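Local coordinates for membrane-anchored mycosin mycp1 (PDB 4HVL), which probably cleaves proteins as a membrane-anchored, subtilisin-like serine endopeptidase and is an essential component of the mycobacterial type VII (ESX-1) secretion system, at residues A[41-46]-A[51-56]; A[99-104]-A[310-315]; A[117-122]-A[285-290]; A[132-137]-A[179-184]. All blocks are in the same frame, centred on the assembly; numbering follows the deposited sequence.

Contact 1: residues A[41-46]-A[51-56]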
loop_
_atom_site.group_PDB
_atom_site.type_symbol
_atom_site.label_atom_id
_atom_site.label_comp_id
_atom_site.label_asym_id
_atom_site.label_seq_id
_atom_site.Cartn_x
_atom_site.Cartn_y
_atom_site.Cartn_z
ATOM N N ALA A 41 -13.872 -7.135 -21.379
ATOM C CA ALA A 41 -14.589 -8.395 -21.214
ATOM C C ALA A 41 -13.671 -9.495 -20.655
ATOM O O ALA A 41 -14.107 -10.341 -19.889
ATOM C CB ALA A 41 -15.211 -8.829 -22.529
ATOM N N ASP A 42 -12.401 -9.467 -21.033
ATOM C CA ASP A 42 -11.430 -10.453 -20.554
ATOM C C ASP A 42 -10.961 -10.107 -19.154
ATOM O O ASP A 42 -11.035 -8.954 -18.721
ATOM C CB ASP A 42 -10.217 -10.521 -21.490
ATOM C CG ASP A 42 -10.565 -11.094 -22.848
ATOM O OD1 ASP A 42 -11.207 -12.177 -22.881
ATOM O OD2 ASP A 42 -10.206 -10.465 -23.875
ATOM N N ARG A 43 -10.497 -11.124 -18.442
ATOM C CA ARG A 43 -9.961 -10.942 -17.108
ATOM C C ARG A 43 -8.609 -10.244 -17.192
ATOM O O ARG A 43 -7.847 -10.554 -18.079
ATOM C CB ARG A 43 -9.831 -12.297 -16.422
ATOM C CG ARG A 43 -11.182 -12.893 -16.066
ATOM C CD ARG A 43 -11.045 -14.268 -15.429
ATOM N NE ARG A 43 -12.346 -14.941 -15.359
ATOM C CZ ARG A 43 -12.528 -16.254 -15.224
ATOM N NH1 ARG A 43 -11.495 -17.089 -15.121
ATOM N NH2 ARG A 43 -13.764 -16.740 -15.183
ATOM N N PRO A 44 -8.325 -9.270 -16.294
ATOM C CA PRO A 44 -6.978 -8.667 -16.275
ATOM C C PRO A 44 -5.905 -9.725 -16.002
ATOM O O PRO A 44 -6.202 -10.758 -15.376
ATOM C CB PRO A 44 -7.042 -7.664 -15.125
ATOM C CG PRO A 44 -8.482 -7.512 -14.782
ATOM C CD PRO A 44 -9.193 -8.738 -15.229
ATOM N N TRP A 45 -4.681 -9.502 -16.483
ATOM C CA TRP A 45 -3.643 -10.539 -16.358
ATOM C C TRP A 45 -3.406 -10.884 -14.879
ATOM O O TRP A 45 -3.146 -12.033 -14.543
ATOM C CB TRP A 45 -2.327 -10.113 -17.033
ATOM C CG TRP A 45 -1.520 -9.099 -16.275
ATOM C CD1 TRP A 45 -1.561 -7.750 -16.425
ATOM C CD2 TRP A 45 -0.534 -9.361 -15.256
ATOM N NE1 TRP A 45 -0.674 -7.153 -15.567
ATOM C CE2 TRP A 45 -0.025 -8.116 -14.841
ATOM C CE3 TRP A 45 -0.029 -10.529 -14.662
ATOM C CZ2 TRP A 45 0.969 -7.994 -13.865
ATOM C CZ3 TRP A 45 0.945 -10.402 -13.669
ATOM C CH2 TRP A 45 1.435 -9.142 -13.289
ATOM N N ALA A 46 -3.543 -9.891 -14.006
ATOM C CA ALA A 46 -3.302 -10.090 -12.586
ATOM C C ALA A 46 -4.329 -11.002 -11.926
ATOM O O ALA A 46 -3.985 -11.789 -11.038
ATOM C CB ALA A 46 -3.247 -8.751 -11.866
ATOM N N ARG A 51 -5.279 -16.206 -9.749
ATOM C CA ARG A 51 -6.373 -17.200 -9.726
ATOM C C ARG A 51 -7.529 -16.736 -8.848
ATOM O O ARG A 51 -8.041 -17.498 -8.035
ATOM C CB ARG A 51 -5.867 -18.577 -9.277
ATOM C CG ARG A 51 -4.653 -19.067 -10.042
ATOM C CD ARG A 51 -4.480 -20.578 -10.006
ATOM N NE ARG A 51 -4.061 -21.132 -8.708
ATOM C CZ ARG A 51 -2.802 -21.204 -8.249
ATOM N NH1 ARG A 51 -1.783 -20.721 -8.964
ATOM N NH2 ARG A 51 -2.548 -21.760 -7.055
ATOM N N LEU A 52 -7.930 -15.480 -9.025
ATOM C CA LEU A 52 -8.946 -14.860 -8.171
ATOM C C LEU A 52 -10.289 -15.589 -8.232
ATOM O O LEU A 52 -10.944 -15.806 -7.202
ATOM C CB LEU A 52 -9.121 -13.371 -8.511
ATOM C CG LEU A 52 -7.945 -12.423 -8.208
ATOM C CD1 LEU A 52 -8.363 -10.977 -8.399
ATOM C CD2 LEU A 52 -7.380 -12.621 -6.807
ATOM N N THR A 53 -10.674 -15.982 -9.443
ATOM C CA THR A 53 -11.872 -16.773 -9.667
ATOM C C THR A 53 -11.895 -18.013 -8.766
ATOM O O THR A 53 -12.887 -18.284 -8.102
ATOM C CB THR A 53 -11.962 -17.214 -11.149
ATOM O OG1 THR A 53 -11.990 -16.056 -11.991
ATOM C CG2 THR A 53 -13.194 -17.995 -11.387
ATOM N N GLU A 54 -10.803 -18.756 -8.731
ATOM C CA GLU A 54 -10.723 -19.940 -7.879
ATOM C C GLU A 54 -10.729 -19.540 -6.397
ATOM O O GLU A 54 -11.445 -20.139 -5.583
ATOM C CB GLU A 54 -9.462 -20.728 -8.211
ATOM C CG GLU A 54 -9.316 -22.070 -7.509
ATOM C CD GLU A 54 -10.362 -23.092 -7.923
ATOM O OE1 GLU A 54 -11.026 -22.885 -8.961
ATOM O OE2 GLU A 54 -10.526 -24.106 -7.202
ATOM N N ALA A 55 -9.939 -18.530 -6.048
ATOM C CA ALA A 55 -9.845 -18.108 -4.662
ATOM C C ALA A 55 -11.222 -17.780 -4.084
ATOM O O ALA A 55 -11.486 -18.089 -2.911
ATOM C CB ALA A 55 -8.905 -16.918 -4.503
ATOM N N HIS A 56 -12.086 -17.173 -4.902
ATOM C CA HIS A 56 -13.441 -16.799 -4.464
ATOM C C HIS A 56 -14.384 -17.958 -4.172
ATOM O O HIS A 56 -15.466 -17.728 -3.629
ATOM C CB HIS A 56 -14.120 -15.856 -5.453
ATOM C CG HIS A 56 -13.505 -14.490 -5.499
ATOM N ND1 HIS A 56 -13.635 -13.651 -6.588
ATOM C CD2 HIS A 56 -12.735 -13.827 -4.601
ATOM C CE1 HIS A 56 -12.963 -12.538 -6.364
ATOM N NE2 HIS A 56 -12.397 -12.625 -5.172
#
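Arg-43 and Thr-53 meet side chain to side chain on the surface of the protein. Arg-43 sits in the loop just before helix 45-50. Thr-53 is in the first turn of the short helix 52-55. Between them, helix 45-50 ends in a Schellman motif at Arg-51. Arg-51 is also the N-cap of helix 52-55, so one residue both ends the first helix and starts the second.

From CB, the Arg-43 chain leaves with CG beside the backbone N and opposite the carbonyl carbon (chi1 -71°). It is then extended as far as NE. Arg-43 CD comes within 4.0 Å of Thr-53 OG1, and Arg-43 NE within 3.6 Å of Thr-53 OG1. At the tip, Arg-43 CZ lies 3.3 Å from Thr-53 OG1. The hydroxyl sits over the centre of one guanidinium face, 3.2 Å above its plane. Arg-43 NH2 is 4.0 Å from the methyl CG2 of Thr-53. The two side chains cross at about a right angle.

Arg-43 NH1 and Thr-53 OG1 are 3.3 Å apart, but the angle is too poor for a hydrogen bond. The guanidinium N-H groups point outward in their own plane, while the oxygen lies above it. The contact is therefore van der Waals, perhaps with a weak attraction between the hydroxyl oxygen and the positive charge.

Contact 2: residues A[99-104]-A[310-315]. With ZN (zinc ion), chain G; ACT (acetate ion), chain M.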
loop_
_atom_site.group_PDB
_atom_site.type_symbol
_atom_site.label_atom_id
_atom_site.label_comp_id
_atom_site.label_asym_id
_atom_site.label_seq_id
_atom_site.Cartn_x
_atom_site.Cartn_y
_atom_site.Cartn_z
ATOM N N ASP A 99 -6.477 12.397 -7.446
ATOM C CA ASP A 99 -5.249 11.882 -8.057
ATOM C C ASP A 99 -5.467 10.662 -8.942
ATOM O O ASP A 99 -4.515 10.078 -9.402
ATOM C CB ASP A 99 -4.252 11.497 -6.955
ATOM C CG ASP A 99 -3.777 12.691 -6.153
ATOM O OD1 ASP A 99 -4.606 13.393 -5.545
ATOM O OD2 ASP A 99 -2.571 12.937 -6.159
ATOM N N ALA A 100 -6.703 10.215 -9.109
ATOM C CA ALA A 100 -6.958 9.007 -9.878
ATOM C C ALA A 100 -6.052 7.890 -9.404
ATOM O O ALA A 100 -5.390 7.247 -10.201
ATOM C CB ALA A 100 -6.755 9.275 -11.366
ATOM N N HIS A 101 -6.016 7.666 -8.095
ATOM C CA HIS A 101 -5.127 6.694 -7.540
ATOM C C HIS A 101 -5.852 5.863 -6.476
ATOM O O HIS A 101 -6.086 4.667 -6.679
ATOM C CB HIS A 101 -3.851 7.393 -7.013
ATOM C CG HIS A 101 -2.759 6.449 -6.628
ATOM N ND1 HIS A 101 -2.702 5.862 -5.382
ATOM C CD2 HIS A 101 -1.715 5.943 -7.330
ATOM C CE1 HIS A 101 -1.650 5.059 -5.321
ATOM N NE2 HIS A 101 -1.041 5.082 -6.491
ATOM N N GLY A 102 -6.231 6.491 -5.370
ATOM C CA GLY A 102 -6.862 5.786 -4.263
ATOM C C GLY A 102 -8.130 5.039 -4.644
ATOM O O GLY A 102 -8.406 3.946 -4.143
ATOM N N THR A 103 -8.895 5.620 -5.552
ATOM C CA THR A 103 -10.097 4.962 -6.046
ATOM C C THR A 103 -9.706 3.629 -6.685
ATOM O O THR A 103 -10.365 2.609 -6.486
ATOM C CB THR A 103 -10.810 5.852 -7.085
ATOM O OG1 THR A 103 -11.141 7.111 -6.468
ATOM C CG2 THR A 103 -12.073 5.178 -7.573
ATOM N N LEU A 104 -8.618 3.651 -7.437
ATOM C CA LEU A 104 -8.150 2.450 -8.170
ATOM C C LEU A 104 -7.598 1.414 -7.201
ATOM O O LEU A 104 -7.910 0.249 -7.313
ATOM C CB LEU A 104 -7.125 2.817 -9.242
ATOM C CG LEU A 104 -7.675 3.469 -10.522
ATOM C CD1 LEU A 104 -8.325 4.825 -10.281
ATOM C CD2 LEU A 104 -6.577 3.618 -11.559
ATOM N N GLY A 310 2.458 0.418 -10.088
ATOM C CA GLY A 310 3.095 0.857 -8.860
ATOM C C GLY A 310 3.007 -0.174 -7.758
ATOM O O GLY A 310 2.148 -1.063 -7.777
ATOM N N THR A 311 3.895 -0.053 -6.784
ATOM C CA THR A 311 3.853 -0.948 -5.634
ATOM C C THR A 311 2.606 -0.788 -4.753
ATOM O O THR A 311 2.267 -1.708 -4.020
ATOM C CB THR A 311 5.121 -0.851 -4.767
ATOM O OG1 THR A 311 5.340 0.504 -4.370
ATOM C CG2 THR A 311 6.324 -1.354 -5.571
ATOM N N SER A 312 1.909 0.342 -4.836
ATOM C CA SER A 312 0.613 0.483 -4.156
ATOM C C SER A 312 -0.378 -0.607 -4.632
ATOM O O SER A 312 -1.131 -1.140 -3.826
ATOM C CB SER A 312 0.018 1.899 -4.314
ATOM O OG SER A 312 0.035 2.374 -5.658
ATOM N N PHE A 313 -0.335 -0.966 -5.919
ATOM C CA PHE A 313 -1.196 -2.031 -6.444
ATOM C C PHE A 313 -0.785 -3.416 -5.948
ATOM O O PHE A 313 -1.645 -4.222 -5.607
ATOM C CB PHE A 313 -1.318 -1.958 -7.977
ATOM C CG PHE A 313 -2.046 -0.732 -8.441
ATOM C CD1 PHE A 313 -3.437 -0.665 -8.345
ATOM C CD2 PHE A 313 -1.353 0.382 -8.912
ATOM C CE1 PHE A 313 -4.126 0.470 -8.722
ATOM C CE2 PHE A 313 -2.044 1.531 -9.287
ATOM C CZ PHE A 313 -3.431 1.575 -9.186
ATOM N N ALA A 314 0.515 -3.687 -5.890
ATOM C CA ALA A 314 1.013 -4.894 -5.250
ATOM C C ALA A 314 0.478 -5.015 -3.815
ATOM O O ALA A 314 -0.058 -6.065 -3.410
ATOM C CB ALA A 314 2.530 -4.912 -5.256
ATOM N N ALA A 315 0.592 -3.930 -3.056
ATOM C CA ALA A 315 0.081 -3.924 -1.691
ATOM C C ALA A 315 -1.413 -4.158 -1.644
ATOM O O ALA A 315 -1.886 -4.856 -0.760
ATOM C CB ALA A 315 0.444 -2.635 -0.969
HETATM ZN ZN ZN G . 0.868 4.134 -6.713
HETATM C C ACT M . 2.623 3.792 -5.108
HETATM O O ACT M . 1.762 4.675 -4.836
HETATM O OXT ACT M . 2.525 3.067 -6.126
HETATM C CH3 ACT M . 3.764 3.639 -4.121
HETATM O O HOH W 1 2.003 5.693 -7.643
#
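Ser-312 and Phe-313 of segment 310-315 face His-101 and Leu-104. This is the predicted active site of a subtilisin-like protease. Gly-310, the N-cap of helix 311-328, begins segment 310-315. Its CA lies 3.6 Å from OXT of a bound acetate, probably from the crystallisation liquor. Thr-311 follows, with OG1 beside the acetate methyl and hydrogen-bonded to Asn-217.

Ser-312 is the predicted nucleophile. Its OG lies between the backbone N and the carbonyl carbon (chi1 48°) and binds a zinc ion at 2.2 Å. His-101 NE2 binds the same zinc ion at 2.1 Å. Both acetate oxygens and a water complete the shell. Ser-312 N donates to acetate OXT at 3.1 Å, and Asn-217 ND2 also holds the acetate. This pair is consistent with the oxyanion hole of subtilisins. Behind His-101, ND1 is hydrogen-bonded to Asp-70, the third member of the predicted triad.

Phe-313 adds an apolar part. Leu-104 CB meets the edge of its ring in plane, 3.8 Å from CE1.

His-101 NE2 and Ser-312 OG are 3.0 Å apart, yet both bind the metal and no hydrogen bond joins them. Zinc probably blocks the serine while it is bound.

Contact 3: residues A[117-122]-A[285-290]. With ACT (acetate ion), chain L.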
loop_
_atom_site.group_PDB
_atom_site.type_symbol
_atom_site.label_atom_id
_atom_site.label_comp_id
_atom_site.label_asym_id
_atom_site.label_seq_id
_atom_site.Cartn_x
_atom_site.Cartn_y
_atom_site.Cartn_z
ATOM N N ASP A 117 -18.142 -6.543 -17.632
ATOM C CA ASP A 117 -16.686 -6.642 -17.776
ATOM C C ASP A 117 -16.121 -7.782 -16.940
ATOM O O ASP A 117 -16.843 -8.392 -16.151
ATOM C CB ASP A 117 -15.968 -5.294 -17.491
ATOM C CG ASP A 117 -16.086 -4.821 -16.033
ATOM O OD1 ASP A 117 -15.588 -5.496 -15.095
ATOM O OD2 ASP A 117 -16.679 -3.736 -15.821
ATOM N N GLY A 118 -14.829 -8.059 -17.119
ATOM C CA GLY A 118 -14.164 -9.164 -16.423
ATOM C C GLY A 118 -13.432 -8.769 -15.154
ATOM O O GLY A 118 -12.710 -9.581 -14.588
ATOM N N PHE A 119 -13.613 -7.537 -14.690
ATOM C CA PHE A 119 -12.911 -7.079 -13.498
ATOM C C PHE A 119 -13.631 -7.363 -12.189
ATOM O O PHE A 119 -14.836 -7.126 -12.061
ATOM C CB PHE A 119 -12.665 -5.585 -13.541
ATOM C CG PHE A 119 -11.915 -5.109 -12.354
ATOM C CD1 PHE A 119 -12.598 -4.698 -11.198
ATOM C CD2 PHE A 119 -10.529 -5.157 -12.329
ATOM C CE1 PHE A 119 -11.895 -4.319 -10.075
ATOM C CE2 PHE A 119 -9.838 -4.747 -11.203
ATOM C CZ PHE A 119 -10.523 -4.330 -10.086
ATOM N N ILE A 120 -12.879 -7.818 -11.197
ATOM C CA ILE A 120 -13.406 -7.934 -9.832
ATOM C C ILE A 120 -12.268 -7.754 -8.865
ATOM O O ILE A 120 -11.130 -8.091 -9.188
ATOM C CB ILE A 120 -14.118 -9.287 -9.572
ATOM C CG1 ILE A 120 -14.995 -9.191 -8.307
ATOM C CG2 ILE A 120 -13.112 -10.444 -9.511
ATOM C CD1 ILE A 120 -16.013 -10.299 -8.181
ATOM N N GLY A 121 -12.575 -7.181 -7.701
ATOM C CA GLY A 121 -11.600 -7.029 -6.631
ATOM C C GLY A 121 -11.263 -8.380 -6.032
ATOM O O GLY A 121 -11.980 -9.392 -6.254
ATOM N N VAL A 122 -10.190 -8.391 -5.256
ATOM C CA VAL A 122 -9.778 -9.572 -4.518
ATOM C C VAL A 122 -10.807 -9.976 -3.480
ATOM O O VAL A 122 -11.110 -11.162 -3.352
ATOM C CB VAL A 122 -8.420 -9.363 -3.812
ATOM C CG1 VAL A 122 -8.056 -10.618 -3.030
ATOM C CG2 VAL A 122 -7.358 -9.018 -4.841
ATOM N N ASN A 285 0.828 -2.748 -15.625
ATOM C CA ASN A 285 -0.216 -3.007 -16.633
ATOM C C ASN A 285 -1.511 -3.431 -15.957
ATOM O O ASN A 285 -2.158 -4.427 -16.328
ATOM C CB ASN A 285 0.280 -4.044 -17.653
ATOM C CG ASN A 285 1.491 -3.565 -18.442
ATOM O OD1 ASN A 285 2.589 -4.108 -18.316
ATOM N ND2 ASN A 285 1.295 -2.557 -19.273
ATOM N N ILE A 286 -1.878 -2.638 -14.952
ATOM C CA ILE A 286 -2.997 -2.933 -14.066
ATOM C C ILE A 286 -4.327 -2.429 -14.678
ATOM O O ILE A 286 -4.378 -1.399 -15.370
ATOM C CB ILE A 286 -2.743 -2.323 -12.660
ATOM C CG1 ILE A 286 -1.531 -2.974 -11.979
ATOM C CG2 ILE A 286 -3.963 -2.413 -11.752
ATOM C CD1 ILE A 286 -1.602 -4.478 -11.851
ATOM N N THR A 287 -5.375 -3.219 -14.471
ATOM C CA THR A 287 -6.749 -2.806 -14.736
ATOM C C THR A 287 -7.418 -2.606 -13.398
ATOM O O THR A 287 -7.239 -3.410 -12.474
ATOM C CB THR A 287 -7.471 -3.880 -15.537
ATOM O OG1 THR A 287 -6.811 -4.006 -16.800
ATOM C CG2 THR A 287 -8.943 -3.548 -15.754
ATOM N N ALA A 288 -8.168 -1.521 -13.284
ATOM C CA ALA A 288 -8.842 -1.194 -12.047
ATOM C C ALA A 288 -10.164 -0.515 -12.407
ATOM O O ALA A 288 -10.571 -0.531 -13.591
ATOM C CB ALA A 288 -7.928 -0.297 -11.208
ATOM N N LEU A 289 -10.856 0.029 -11.412
ATOM C CA LEU A 289 -12.066 0.819 -11.629
ATOM C C LEU A 289 -11.868 2.281 -11.264
ATOM O O LEU A 289 -11.101 2.622 -10.358
ATOM C CB LEU A 289 -13.236 0.265 -10.806
ATOM C CG LEU A 289 -13.576 -1.232 -10.962
ATOM C CD1 LEU A 289 -14.773 -1.584 -10.072
ATOM C CD2 LEU A 289 -13.839 -1.570 -12.417
ATOM N N GLY A 290 -12.581 3.142 -11.977
ATOM C CA GLY A 290 -12.516 4.581 -11.769
ATOM C C GLY A 290 -13.631 5.110 -10.882
ATOM O O GLY A 290 -14.275 4.357 -10.124
HETATM C C ACT L . -2.569 -2.388 -20.335
HETATM O O ACT L . -3.663 -2.994 -20.122
HETATM O OXT ACT L . -1.940 -1.741 -19.445
HETATM C CH3 ACT L . -2.003 -2.461 -21.725
#
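The chi1 of Phe-119, -178°, sets CG opposite its backbone N and sends the ring across to Thr-287, Ala-288 and Leu-289. Leu-289 answers with CG beside its own backbone N (chi1 -53°), which brings its branched end round to the ring. In this subtilisin fold, the contact joins the loop after helix 102-110 to strand 288-289, an outer strand of a small three-stranded antiparallel sheet.

The ring lies with one face over the backbone of Ala-288. Phe-119 CE2 is 3.8 Å from Ala-288 CA. Leu-289 packs on the CD1 side: Phe-119 CD1 is 3.6 Å from Leu-289 CD2, and Phe-119 CE1 is 3.6 Å from Leu-289 CG. Beside the CD2-CE2 bond, and on the same side of the ring plane, Phe-119 CE2 comes within 3.2 Å of Thr-287 O. The methyl CG2 of Thr-287 touches Phe-119 CD2 at 4.1 Å. The Phe-119 and Thr-287 side chains run past each other in opposite directions.

No hydrogen bond crosses between the segments. Phe-119 also packs on Ser-107 of helix 102-110, while the backbone N of Leu-289 donates to Ser-107 OG. Asp-117 fixes the loop through an Asx turn, and its OD2 pairs with Arg-78. In that turn, Phe-119 N donates to Asp-117 OD1 at 2.9 Å (149° at the hydrogen). OD1 accepts through its anti lone pair, the one turned away from OD2.

Contact 4: residues A[132-137]-A[179-184]. With ZN (zinc ion), chain B.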
loop_
_atom_site.group_PDB
_atom_site.type_symbol
_atom_site.label_atom_id
_atom_site.label_comp_id
_atom_site.label_asym_id
_atom_site.label_seq_id
_atom_site.Cartn_x
_atom_site.Cartn_y
_atom_site.Cartn_z
ATOM N N ARG A 132 -7.499 9.726 3.192
ATOM C CA ARG A 132 -6.625 10.435 2.290
ATOM C C ARG A 132 -5.417 10.952 3.085
ATOM O O ARG A 132 -5.557 11.780 3.986
ATOM C CB ARG A 132 -7.324 11.569 1.533
ATOM C CG ARG A 132 -6.326 12.391 0.724
ATOM C CD ARG A 132 -6.941 13.185 -0.395
ATOM N NE ARG A 132 -7.743 14.297 0.118
ATOM C CZ ARG A 132 -8.259 15.256 -0.640
ATOM N NH1 ARG A 132 -8.058 15.254 -1.942
ATOM N NH2 ARG A 132 -8.996 16.205 -0.083
ATOM N N HIS A 133 -4.245 10.457 2.724
ATOM C CA HIS A 133 -2.990 10.901 3.306
ATOM C C HIS A 133 -2.101 11.681 2.312
ATOM O O HIS A 133 -1.297 12.506 2.755
ATOM C CB HIS A 133 -2.218 9.721 3.898
ATOM C CG HIS A 133 -0.870 10.106 4.411
ATOM N ND1 HIS A 133 0.273 9.950 3.662
ATOM C CD2 HIS A 133 -0.498 10.764 5.534
ATOM C CE1 HIS A 133 1.302 10.446 4.322
ATOM N NE2 HIS A 133 0.860 10.940 5.464
ATOM N N THR A 134 -2.247 11.444 1.003
ATOM C CA THR A 134 -1.424 12.102 -0.022
ATOM C C THR A 134 -2.260 12.656 -1.150
ATOM O O THR A 134 -3.286 12.073 -1.487
ATOM C CB THR A 134 -0.399 11.107 -0.638
ATOM O OG1 THR A 134 0.641 10.879 0.305
ATOM C CG2 THR A 134 0.271 11.645 -1.892
ATOM N N SER A 135 -1.809 13.779 -1.730
ATOM C CA SER A 135 -2.284 14.247 -3.048
ATOM C C SER A 135 -1.272 15.136 -3.741
ATOM O O SER A 135 -0.854 16.161 -3.178
ATOM C CB SER A 135 -3.597 15.024 -2.967
ATOM O OG SER A 135 -3.917 15.582 -4.256
ATOM N N ALA A 136 -0.954 14.789 -4.989
ATOM C CA ALA A 136 -0.143 15.629 -5.846
ATOM C C ALA A 136 -0.845 16.944 -6.267
ATOM O O ALA A 136 -0.220 17.811 -6.841
ATOM C CB ALA A 136 0.286 14.838 -7.079
ATOM N N ALA A 137 -2.147 17.074 -6.005
ATOM C CA ALA A 137 -2.896 18.277 -6.378
ATOM C C ALA A 137 -2.793 19.416 -5.342
ATOM O O ALA A 137 -3.196 20.551 -5.620
ATOM C CB ALA A 137 -4.363 17.923 -6.592
ATOM N N ILE A 179 -1.514 0.392 3.429
ATOM C CA ILE A 179 -0.785 1.652 3.401
ATOM C C ILE A 179 -0.041 1.771 2.072
ATOM O O ILE A 179 0.920 1.051 1.817
ATOM C CB ILE A 179 0.226 1.758 4.574
ATOM C CG1 ILE A 179 -0.490 1.510 5.906
ATOM C CG2 ILE A 179 0.908 3.128 4.551
ATOM C CD1 ILE A 179 0.338 1.747 7.167
ATOM N N SER A 180 -0.523 2.667 1.224
ATOM C CA SER A 180 0.081 2.912 -0.061
ATOM C C SER A 180 1.274 3.859 0.088
ATOM O O SER A 180 2.120 3.910 -0.784
ATOM C CB SER A 180 -0.932 3.499 -1.061
ATOM O OG SER A 180 -2.086 2.680 -1.202
ATOM N N GLU A 181 1.339 4.611 1.192
ATOM C CA GLU A 181 2.427 5.593 1.395
ATOM C C GLU A 181 3.756 4.855 1.503
ATOM O O GLU A 181 3.863 3.856 2.222
ATOM C CB GLU A 181 2.176 6.411 2.678
ATOM C CG GLU A 181 3.289 7.356 3.113
ATOM C CD GLU A 181 3.585 8.435 2.090
ATOM O OE1 GLU A 181 2.658 8.952 1.451
ATOM O OE2 GLU A 181 4.775 8.765 1.920
ATOM N N ALA A 182 4.760 5.333 0.777
ATOM C CA ALA A 182 6.109 4.813 0.933
ATOM C C ALA A 182 7.045 5.996 0.891
ATOM O O ALA A 182 7.484 6.409 -0.178
ATOM C CB ALA A 182 6.438 3.805 -0.156
ATOM N N ALA A 183 7.350 6.534 2.070
ATOM C CA ALA A 183 8.169 7.753 2.184
ATOM C C ALA A 183 9.636 7.394 2.251
ATOM O O ALA A 183 10.016 6.514 3.009
ATOM C CB ALA A 183 7.788 8.519 3.426
ATOM N N CYS A 184 10.458 8.117 1.499
ATOM C CA CYS A 184 11.884 7.812 1.360
ATOM C C CYS A 184 12.779 8.914 1.904
ATOM O O CYS A 184 12.517 10.103 1.709
ATOM C CB CYS A 184 12.244 7.610 -0.116
ATOM S SG CYS A 184 11.372 6.233 -0.900
HETATM ZN ZN ZN B . 0.679 9.256 1.678
#
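A zinc site joins His-133 and Thr-134 to Glu-181. His-133 ND1 binds the metal at 2.1 Å, and Thr-134 OG1 does so at the same distance. Glu-181 OE1 binds at 2.0 Å. A fourth ligand atom comes from outside the two segments.

Glu-181 uses one oxygen: its OE2 stays 4.1 Å from the zinc ion. CG is opposite the backbone N, and a bend at chi2 (62°) turns the carboxylate to the metal. OE1 then lies in the plane of the His-133 ring, at its edge, 3.4 Å from ND1. Ring and carboxylate planes are 72° apart. Thr-134 OG1 and Glu-181 OE1 are 3.0 Å apart. Both bind the metal, and no hydrogen bond is formed between them. Just beyond Thr-134, Ser-135 OG accepts from Ala-137 N in an ST turn, and also bonds to Asp-99.

The segments start on the last residues of strands 127-132 and 176-179 in the seven-stranded parallel sheet of the subtilisin fold. Strand 65-70 runs between these two and ends at Asp-70 of the predicted triad. Ser-180, next to the ligand Glu-181, is hydrogen-bonded to Asp-70 through OG.

The zinc ion would be expected to make the Thr-134 hydroxyl more acidic. His-133 NE2 donates to Ser-158 O, which probably helps to fix the rotation of the ring with ND1 toward the metal.

Overall arrangement
Contacts 2 and 3 are buried, contact 4 is partly buried and contact 1 lies on the surface. Contacts 2 and 4 each hold a zinc ion, and the two ions are different. Contact 3 seats one ring on backbone and apolar side chains without a hydrogen bond; contact 1 sets a hydroxyl over a guanidinium. Helix 102-110, which carries Leu-104 of contact 2, also packs against Phe-119 and Ala-288 of contact 3. Between contacts 2 and 4, Asp-99 OD1 is 2.6 Å from Ser-135 OG, probably a hydrogen bond. His-56 NE2 of contact 1 is 2.7 Å from Val-122 O of contact 3, probably another. Contacts 1 and 4 are farthest apart, with centres about 28 Å from each other.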